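Local coordinates for protein angiotensin-converting enzyme (PDB 6S1Y) that probably acts as a zinc-dependent peptidase of the angiotensin-converting enzyme family, trimming peptides in the malaria mosquito Anopheles gambiae, at residues Pro216-Leu221 with Lys428-Pro433; His222-Tyr227 with Lys588-His593. One frame throughout, in Å; residues are numbered along the deposited sequence.

Contact 1: residues Pro216-Leu221 with Lys428-Pro433; sequences PLYEQL and KLVFLP
Two partners hold Tyr218 OH: it donates to Ser467 O and accepts from a water. That water lies 2.9 Å from Tyr218 OH and gives its other proton to Val430 O, 2.7 Å away. The phenol is thus tied to the turn between helices 414-429 and 431-447. CG of Tyr218 stands anti to the backbone N (chi1 175°), which swings the ring across toward that turn. Pro433 CG sits over the centre of one ring face, 3.9 Å from the centroid and 11° off the normal, a CH-pi contact. Val430 CB meets the ring edge in its plane, 3.8 Å from Tyr218 CE1. This is helix packing in the largely helical fold of the ACE family, a gluzincin with a HExxH zinc site. The next residue after Val430, Phe431, turns the other way and lines the pocket of the bound gamma-glutamyl-glutamate. The rest of the contact is leucine and valine packing. Leu221 CD2 reaches Val430 CG1 at 3.7 Å, the two side chains crossing at about a right angle. Leu429 CD2 lies near Tyr218 N (4.1 Å) and also touches Leu217 CB.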
ATOM      1  N   PRO A 216      11.575 -11.630  15.122  1.00 41.63           N
ATOM      2  CA  PRO A 216      12.512 -12.761  15.059  1.00 43.70           C
ATOM      3  C   PRO A 216      12.505 -13.419  13.699  1.00 41.77           C
ATOM      4  O   PRO A 216      13.554 -13.838  13.186  1.00 40.00           O
ATOM      5  CB  PRO A 216      12.016 -13.709  16.168  1.00 44.30           C
ATOM      6  CG  PRO A 216      11.185 -12.850  17.065  1.00 45.28           C
ATOM      7  CD  PRO A 216      10.529 -11.848  16.132  1.00 43.83           C
ATOM      8  N   LEU A 217      11.328 -13.520  13.092  1.00 41.86           N
ATOM      9  CA  LEU A 217      11.236 -14.101  11.760  1.00 41.28           C
ATOM     10  C   LEU A 217      11.889 -13.177  10.741  1.00 38.43           C
ATOM     11  O   LEU A 217      12.716 -13.608   9.928  1.00 35.95           O
ATOM     12  CB  LEU A 217       9.760 -14.392  11.439  1.00 44.62           C
ATOM     13  CG  LEU A 217       9.095 -15.149  12.631  1.00 49.39           C
ATOM     14  CD1 LEU A 217       8.570 -14.255  13.784  1.00 43.48           C
ATOM     15  CD2 LEU A 217       7.971 -16.084  12.182  1.00 54.68           C
ATOM     16  N   TYR A 218      11.563 -11.881  10.801  1.00 38.67           N
ATOM     17  CA  TYR A 218      12.183 -10.949   9.877  1.00 36.70           C
ATOM     18  C   TYR A 218      13.709 -10.966  10.012  1.00 36.99           C
ATOM     19  O   TYR A 218      14.430 -10.866   9.012  1.00 35.63           O
ATOM     20  CB  TYR A 218      11.648  -9.546  10.096  1.00 36.57           C
ATOM     21  CG  TYR A 218      12.386  -8.551   9.212  1.00 37.21           C
ATOM     22  CD1 TYR A 218      12.143  -8.514   7.858  1.00 35.45           C
ATOM     23  CD2 TYR A 218      13.357  -7.684   9.733  1.00 36.03           C
ATOM     24  CE1 TYR A 218      12.811  -7.658   7.029  1.00 36.23           C
ATOM     25  CE2 TYR A 218      14.033  -6.793   8.898  1.00 36.34           C
ATOM     26  CZ  TYR A 218      13.742  -6.794   7.533  1.00 36.87           C
ATOM     27  OH  TYR A 218      14.380  -5.948   6.660  1.00 36.30           O
ATOM     28  N   GLU A 219      14.236 -11.111  11.234  1.00 36.39           N
ATOM     29  CA  GLU A 219      15.692 -11.049  11.367  1.00 37.28           C
ATOM     30  C   GLU A 219      16.355 -12.308  10.814  1.00 36.27           C
ATOM     31  O   GLU A 219      17.442 -12.224  10.229  1.00 36.62           O
ATOM     32  CB  GLU A 219      16.084 -10.775  12.830  1.00 38.88           C
ATOM     33  CG  GLU A 219      15.665  -9.333  13.230  1.00 42.99           C
ATOM     34  CD  GLU A 219      16.090  -8.883  14.637  1.00 45.23           C
ATOM     35  OE1 GLU A 219      16.179  -7.652  14.804  1.00 42.66           O
ATOM     36  OE2 GLU A 219      16.305  -9.729  15.545  1.00 45.03           O
ATOM     37  N   GLN A 220      15.728 -13.472  10.945  1.00 34.17           N
ATOM     38  CA  GLN A 220      16.268 -14.654  10.293  1.00 35.24           C
ATOM     39  C   GLN A 220      16.277 -14.499   8.775  1.00 34.25           C
ATOM     40  O   GLN A 220      17.242 -14.886   8.115  1.00 34.16           O
ATOM     41  CB  GLN A 220      15.471 -15.893  10.710  1.00 37.29           C
ATOM     42  CG  GLN A 220      15.603 -16.238  12.199  1.00 38.08           C
ATOM     43  CD  GLN A 220      17.028 -16.584  12.582  1.00 38.57           C
ATOM     44  OE1 GLN A 220      17.704 -17.330  11.879  1.00 38.30           O
ATOM     45  NE2 GLN A 220      17.489 -16.029  13.702  1.00 37.54           N
ATOM     46  N   LEU A 221      15.223 -13.929   8.194  1.00 36.87           N
ATOM     47  CA  LEU A 221      15.154 -13.813   6.734  1.00 33.04           C
ATOM     48  C   LEU A 221      16.162 -12.797   6.235  1.00 33.69           C
ATOM     49  O   LEU A 221      16.910 -13.057   5.285  1.00 31.76           O
ATOM     50  CB  LEU A 221      13.751 -13.399   6.308  1.00 33.65           C
ATOM     51  CG  LEU A 221      13.520 -13.302   4.803  1.00 36.26           C
ATOM     52  CD1 LEU A 221      13.804 -14.657   4.111  1.00 34.40           C
ATOM     53  CD2 LEU A 221      12.072 -12.853   4.503  1.00 37.13           C
ATOM     54  N   LYS A 428       6.508 -10.422   0.885  1.00 36.85           N
ATOM     55  CA  LYS A 428       5.505  -9.899   1.808  1.00 40.11           C
ATOM     56  C   LYS A 428       6.001  -9.693   3.229  1.00 40.02           C
ATOM     57  O   LYS A 428       5.668  -8.685   3.842  1.00 39.30           O
ATOM     58  CB  LYS A 428       4.267 -10.826   1.844  1.00 42.10           C
ATOM     59  CG  LYS A 428       3.702 -11.118   0.430  1.00 46.47           C
ATOM     60  CD  LYS A 428       2.239 -11.501   0.429  1.00 47.61           C
ATOM     61  CE  LYS A 428       1.333 -10.305   0.792  1.00 51.71           C
ATOM     62  NZ  LYS A 428       1.023  -9.335  -0.313  1.00 53.00           N
ATOM     63  N   LEU A 429       6.780 -10.614   3.793  1.00 39.12           N
ATOM     64  CA  LEU A 429       7.104 -10.451   5.202  1.00 38.66           C
ATOM     65  C   LEU A 429       7.973  -9.220   5.426  1.00 38.84           C
ATOM     66  O   LEU A 429       7.767  -8.489   6.395  1.00 39.72           O
ATOM     67  CB  LEU A 429       7.781 -11.700   5.750  1.00 39.23           C
ATOM     68  CG  LEU A 429       8.084 -11.563   7.235  1.00 41.55           C
ATOM     69  CD1 LEU A 429       6.802 -11.589   8.044  1.00 43.69           C
ATOM     70  CD2 LEU A 429       9.001 -12.661   7.679  1.00 46.42           C
ATOM     71  N   VAL A 430       8.950  -8.966   4.541  1.00 38.45           N
ATOM     72  CA  VAL A 430       9.870  -7.860   4.760  1.00 38.93           C
ATOM     73  C   VAL A 430       9.185  -6.498   4.697  1.00 37.94           C
ATOM     74  O   VAL A 430       9.766  -5.484   5.125  1.00 37.74           O
ATOM     75  CB  VAL A 430      11.026  -7.890   3.739  1.00 37.87           C
ATOM     76  CG1 VAL A 430      11.735  -9.236   3.769  1.00 36.45           C
ATOM     77  CG2 VAL A 430      10.524  -7.592   2.366  1.00 38.13           C
ATOM     78  N   PHE A 431       7.976  -6.433   4.155  1.00 38.86           N
ATOM     79  CA  PHE A 431       7.294  -5.148   3.964  1.00 39.27           C
ATOM     80  C   PHE A 431       6.761  -4.588   5.283  1.00 37.55           C
ATOM     81  O   PHE A 431       6.673  -3.365   5.452  1.00 38.63           O
ATOM     82  CB  PHE A 431       6.187  -5.349   2.914  1.00 39.36           C
ATOM     83  CG  PHE A 431       5.295  -4.164   2.725  1.00 39.15           C
ATOM     84  CD1 PHE A 431       5.668  -3.124   1.903  1.00 40.94           C
ATOM     85  CD2 PHE A 431       4.063  -4.118   3.335  1.00 40.77           C
ATOM     86  CE1 PHE A 431       4.854  -2.037   1.734  1.00 40.43           C
ATOM     87  CE2 PHE A 431       3.243  -3.019   3.179  1.00 40.57           C
ATOM     88  CZ  PHE A 431       3.647  -1.984   2.380  1.00 41.98           C
ATOM     89  N   LEU A 432       6.432  -5.437   6.235  1.00 36.09           N
ATOM     90  CA  LEU A 432       5.835  -4.942   7.477  1.00 38.58           C
ATOM     91  C   LEU A 432       6.743  -3.997   8.242  1.00 37.65           C
ATOM     92  O   LEU A 432       6.296  -2.883   8.573  1.00 38.22           O
ATOM     93  CB  LEU A 432       5.400  -6.133   8.338  1.00 39.21           C
ATOM     94  CG  LEU A 432       4.158  -6.788   7.721  1.00 42.08           C
ATOM     95  CD1 LEU A 432       4.238  -8.262   7.756  1.00 43.15           C
ATOM     96  CD2 LEU A 432       2.910  -6.331   8.449  1.00 43.72           C
ATOM     97  N   PRO A 433       8.001  -4.333   8.527  1.00 36.88           N
ATOM     98  CA  PRO A 433       8.879  -3.329   9.144  1.00 36.69           C
ATOM     99  C   PRO A 433       8.998  -2.065   8.321  1.00 37.95           C
ATOM    100  O   PRO A 433       9.058  -0.967   8.886  1.00 40.46           O
ATOM    101  CB  PRO A 433      10.225  -4.062   9.268  1.00 38.20           C
ATOM    102  CG  PRO A 433       9.850  -5.562   9.193  1.00 39.33           C
ATOM    103  CD  PRO A 433       8.674  -5.619   8.294  1.00 36.63           C
TER
HETATM  104  O   HOH W   1      12.173  -4.330   5.772  1.00 34.65           O

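Contact 2: residues His222-Tyr227 with Lys588-His593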
ATOM      1  N   HIS A 222      16.161 -11.603   6.852  1.00 34.90           N
ATOM      2  CA  HIS A 222      17.199 -10.611   6.618  1.00 33.51           C
ATOM      3  C   HIS A 222      18.587 -11.226   6.653  1.00 32.90           C
ATOM      4  O   HIS A 222      19.438 -10.903   5.819  1.00 33.60           O
ATOM      5  CB  HIS A 222      17.082  -9.522   7.684  1.00 33.65           C
ATOM      6  CG  HIS A 222      18.181  -8.516   7.654  1.00 33.21           C
ATOM      7  ND1 HIS A 222      19.459  -8.805   8.069  1.00 31.15           N
ATOM      8  CD2 HIS A 222      18.189  -7.222   7.260  1.00 34.26           C
ATOM      9  CE1 HIS A 222      20.216  -7.738   7.910  1.00 32.92           C
ATOM     10  NE2 HIS A 222      19.468  -6.762   7.429  1.00 34.18           N
ATOM     11  N   ALA A 223      18.843 -12.109   7.614  1.00 33.85           N
ATOM     12  CA  ALA A 223      20.186 -12.678   7.742  1.00 33.87           C
ATOM     13  C   ALA A 223      20.517 -13.595   6.572  1.00 32.15           C
ATOM     14  O   ALA A 223      21.655 -13.633   6.104  1.00 32.18           O
ATOM     15  CB  ALA A 223      20.299 -13.431   9.059  1.00 33.95           C
ATOM     16  N   TYR A 224      19.538 -14.354   6.087  1.00 34.30           N
ATOM     17  CA  TYR A 224      19.794 -15.226   4.941  1.00 33.93           C
ATOM     18  C   TYR A 224      20.034 -14.412   3.677  1.00 31.55           C
ATOM     19  O   TYR A 224      20.992 -14.657   2.941  1.00 33.46           O
ATOM     20  CB  TYR A 224      18.633 -16.195   4.753  1.00 35.31           C
ATOM     21  CG  TYR A 224      18.920 -17.246   3.695  1.00 33.83           C
ATOM     22  CD1 TYR A 224      19.645 -18.378   4.015  1.00 33.31           C
ATOM     23  CD2 TYR A 224      18.518 -17.071   2.376  1.00 34.85           C
ATOM     24  CE1 TYR A 224      19.949 -19.329   3.064  1.00 37.17           C
ATOM     25  CE2 TYR A 224      18.796 -18.043   1.400  1.00 36.05           C
ATOM     26  CZ  TYR A 224      19.515 -19.164   1.751  1.00 37.38           C
ATOM     27  OH  TYR A 224      19.812 -20.115   0.820  1.00 37.10           O
ATOM     28  N   VAL A 225      19.194 -13.414   3.423  1.00 31.29           N
ATOM     29  CA  VAL A 225      19.373 -12.573   2.237  1.00 31.30           C
ATOM     30  C   VAL A 225      20.749 -11.927   2.255  1.00 32.16           C
ATOM     31  O   VAL A 225      21.474 -11.937   1.252  1.00 35.70           O
ATOM     32  CB  VAL A 225      18.255 -11.514   2.152  1.00 30.90           C
ATOM     33  CG1 VAL A 225      18.508 -10.516   1.026  1.00 32.62           C
ATOM     34  CG2 VAL A 225      16.908 -12.193   1.955  1.00 32.67           C
ATOM     35  N   ARG A 226      21.139 -11.355   3.391  1.00 31.97           N
ATOM     36  CA  ARG A 226      22.447 -10.722   3.482  1.00 31.75           C
ATOM     37  C   ARG A 226      23.566 -11.718   3.200  1.00 33.90           C
ATOM     38  O   ARG A 226      24.526 -11.402   2.489  1.00 34.70           O
ATOM     39  CB  ARG A 226      22.615 -10.082   4.855  1.00 32.63           C
ATOM     40  CG  ARG A 226      24.021  -9.542   5.173  1.00 34.17           C
ATOM     41  CD  ARG A 226      24.052  -8.779   6.494  1.00 35.29           C
ATOM     42  NE  ARG A 226      23.795  -9.625   7.650  1.00 34.15           N
ATOM     43  CZ  ARG A 226      23.655  -9.160   8.896  1.00 33.50           C
ATOM     44  NH1 ARG A 226      23.753  -7.870   9.121  1.00 31.93           N
ATOM     45  NH2 ARG A 226      23.413  -9.997   9.907  1.00 34.30           N
ATOM     46  N   TYR A 227      23.458 -12.933   3.738  1.00 33.19           N
ATOM     47  CA  TYR A 227      24.471 -13.941   3.465  1.00 34.15           C
ATOM     48  C   TYR A 227      24.577 -14.227   1.969  1.00 35.35           C
ATOM     49  O   TYR A 227      25.685 -14.304   1.420  1.00 35.62           O
ATOM     50  CB  TYR A 227      24.144 -15.207   4.255  1.00 34.12           C
ATOM     51  CG  TYR A 227      25.010 -16.381   3.889  1.00 36.02           C
ATOM     52  CD1 TYR A 227      24.658 -17.245   2.844  1.00 36.35           C
ATOM     53  CD2 TYR A 227      26.163 -16.640   4.589  1.00 36.91           C
ATOM     54  CE1 TYR A 227      25.467 -18.320   2.506  1.00 37.08           C
ATOM     55  CE2 TYR A 227      26.966 -17.703   4.280  1.00 37.65           C
ATOM     56  CZ  TYR A 227      26.625 -18.533   3.245  1.00 38.81           C
ATOM     57  OH  TYR A 227      27.462 -19.560   2.969  1.00 39.92           O
ATOM     58  N   LYS A 588      22.100 -21.138  11.111  1.00 40.85           N
ATOM     59  CA  LYS A 588      23.053 -21.791  12.004  1.00 41.57           C
ATOM     60  C   LYS A 588      24.059 -22.621  11.210  1.00 40.29           C
ATOM     61  O   LYS A 588      25.268 -22.544  11.453  1.00 39.15           O
ATOM     62  CB  LYS A 588      22.335 -22.689  13.021  1.00 44.60           C
ATOM     63  CG  LYS A 588      21.536 -21.977  14.146  1.00 48.29           C
ATOM     64  CD  LYS A 588      20.622 -23.000  14.883  1.00 54.12           C
ATOM     65  CE  LYS A 588      19.635 -22.361  15.873  1.00 57.33           C
ATOM     66  NZ  LYS A 588      20.263 -22.036  17.204  1.00 67.65           N
ATOM     67  N   ARG A 589      23.575 -23.422  10.255  1.00 39.95           N
ATOM     68  CA  ARG A 589      24.469 -24.255   9.458  1.00 41.02           C
ATOM     69  C   ARG A 589      25.484 -23.403   8.710  1.00 37.97           C
ATOM     70  O   ARG A 589      26.663 -23.736   8.644  1.00 37.10           O
ATOM     71  CB  ARG A 589      23.692 -25.101   8.448  1.00 43.92           C
ATOM     72  CG  ARG A 589      23.019 -26.357   8.958  1.00 51.75           C
ATOM     73  CD  ARG A 589      22.378 -27.083   7.770  1.00 58.15           C
ATOM     74  NE  ARG A 589      21.252 -27.956   8.115  1.00 72.17           N
ATOM     75  CZ  ARG A 589      21.343 -29.270   8.330  1.00 77.96           C
ATOM     76  NH1 ARG A 589      22.514 -29.897   8.258  1.00 82.99           N
ATOM     77  NH2 ARG A 589      20.254 -29.965   8.622  1.00 78.67           N
ATOM     78  N   LEU A 590      25.029 -22.321   8.097  1.00 36.61           N
ATOM     79  CA  LEU A 590      25.898 -21.551   7.228  1.00 39.07           C
ATOM     80  C   LEU A 590      26.825 -20.628   8.006  1.00 38.55           C
ATOM     81  O   LEU A 590      27.829 -20.179   7.450  1.00 39.87           O
ATOM     82  CB  LEU A 590      25.068 -20.721   6.248  1.00 39.39           C
ATOM     83  CG  LEU A 590      24.124 -21.444   5.288  1.00 39.63           C
ATOM     84  CD1 LEU A 590      23.146 -20.430   4.693  1.00 38.58           C
ATOM     85  CD2 LEU A 590      24.904 -22.101   4.224  1.00 40.62           C
ATOM     86  N   GLY A 591      26.529 -20.371   9.276  1.00 38.29           N
ATOM     87  CA  GLY A 591      27.275 -19.391  10.030  1.00 39.60           C
ATOM     88  C   GLY A 591      26.929 -17.965   9.674  1.00 39.92           C
ATOM     89  O   GLY A 591      27.776 -17.095   9.785  1.00 40.85           O
ATOM     90  N   ALA A 592      25.711 -17.700   9.214  1.00 37.93           N
ATOM     91  CA  ALA A 592      25.329 -16.336   8.894  1.00 39.01           C
ATOM     92  C   ALA A 592      25.056 -15.559  10.177  1.00 39.31           C
ATOM     93  O   ALA A 592      24.326 -16.043  11.050  1.00 40.53           O
ATOM     94  CB  ALA A 592      24.093 -16.335   8.000  1.00 38.17           C
ATOM     95  N   HIS A 593      25.631 -14.357  10.304  1.00 38.53           N
ATOM     96  CA  HIS A 593      25.290 -13.519  11.441  1.00 38.64           C
ATOM     97  C   HIS A 593      23.834 -13.082  11.337  1.00 37.33           C
ATOM     98  O   HIS A 593      23.339 -12.754  10.251  1.00 36.90           O
ATOM     99  CB  HIS A 593      26.177 -12.274  11.518  1.00 38.77           C
ATOM    100  CG  HIS A 593      27.595 -12.550  11.923  1.00 41.20           C
ATOM    101  ND1 HIS A 593      28.596 -12.777  11.003  1.00 42.17           N
ATOM    102  CD2 HIS A 593      28.175 -12.624  13.146  1.00 43.01           C
ATOM    103  CE1 HIS A 593      29.733 -12.992  11.640  1.00 44.06           C
ATOM    104  NE2 HIS A 593      29.504 -12.906  12.943  1.00 45.90           N
TER
HETATM  105  O   HOH W   2      23.802 -12.514   7.578  1.00 31.72           O
HETATM  106  O   HOH W   3      28.680 -20.959   4.981  1.00 35.77           O
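Arg226 and Tyr227 of helix 203-233 meet the end of helix 577-590 and the loop after it. That helix closes in a Schellman motif. Gly591, with positive phi (75°), is its C-prime residue, and Ala592 N returns to Asn587 O. The chain then runs on alongside helix 203-233.

Tyr227 can be followed outward. Its CB touches Ala592 CB at 3.9 Å. CG is anti to the backbone N (chi1 171°), which carries the ring out over Leu590. CD2 still meets Ala592 CB, while CD1 and CE1 lie by Leu590 CD1. This methyl sits over one ring face, displaced toward the rim, 4.1 Å from the centroid, in a CH-pi contact. CE2 and CZ meet Leu590 CB. At the tip, OH has Leu590 CD2 beside it and shares a water with Leu590 O. The side chains of Tyr227 and Leu590 cross at about a right angle. The same methyl, Leu590 CD1, also meets Tyr224 CE1 at 3.8 Å, obliquely to that ring, so one methyl serves both tyrosines.

The polar half belongs to Arg226, whose chain bends at chi3 (66°). NH2 donates to His593 O at 2.8 Å. The oxygen lies in the guanidinium plane, but NH2 stands well above the carbonyl plane of His593, away from its lone-pair directions. NH2 also bonds Gly595 O, and NH1 bonds Gly242 O, which together should fix the rotation of the group. CE1 of His222 lies over one face of the guanidinium, offset toward its rim. Ala223 CB presses close to His593 O. A second water accepts from Arg226 NE at 2.9 Å and donates to both Ala223 O and His593 O, the latter at 2.7 Å.

In the fold
Both contacts use helix 203-233, on adjoining segments, and their centres are about 14 Å apart. Contact 1 is the inner one, with every touching residue buried, its centre about 17 Å from the centre of the chain. It joins the helix to the junction of helices 414-429 and 431-447, next to the ligand pocket. The centre of contact 2 is about 29 Å from the centre of the chain, and this contact is only partly buried. It joins the same helix to the end of helix 577-590. The chemistry follows the place. Inside, apolar packing dominates and one water bridges the segments. Farther out, a direct arginine-to-carbonyl bond and two bridging waters join the tyrosine and leucine packing.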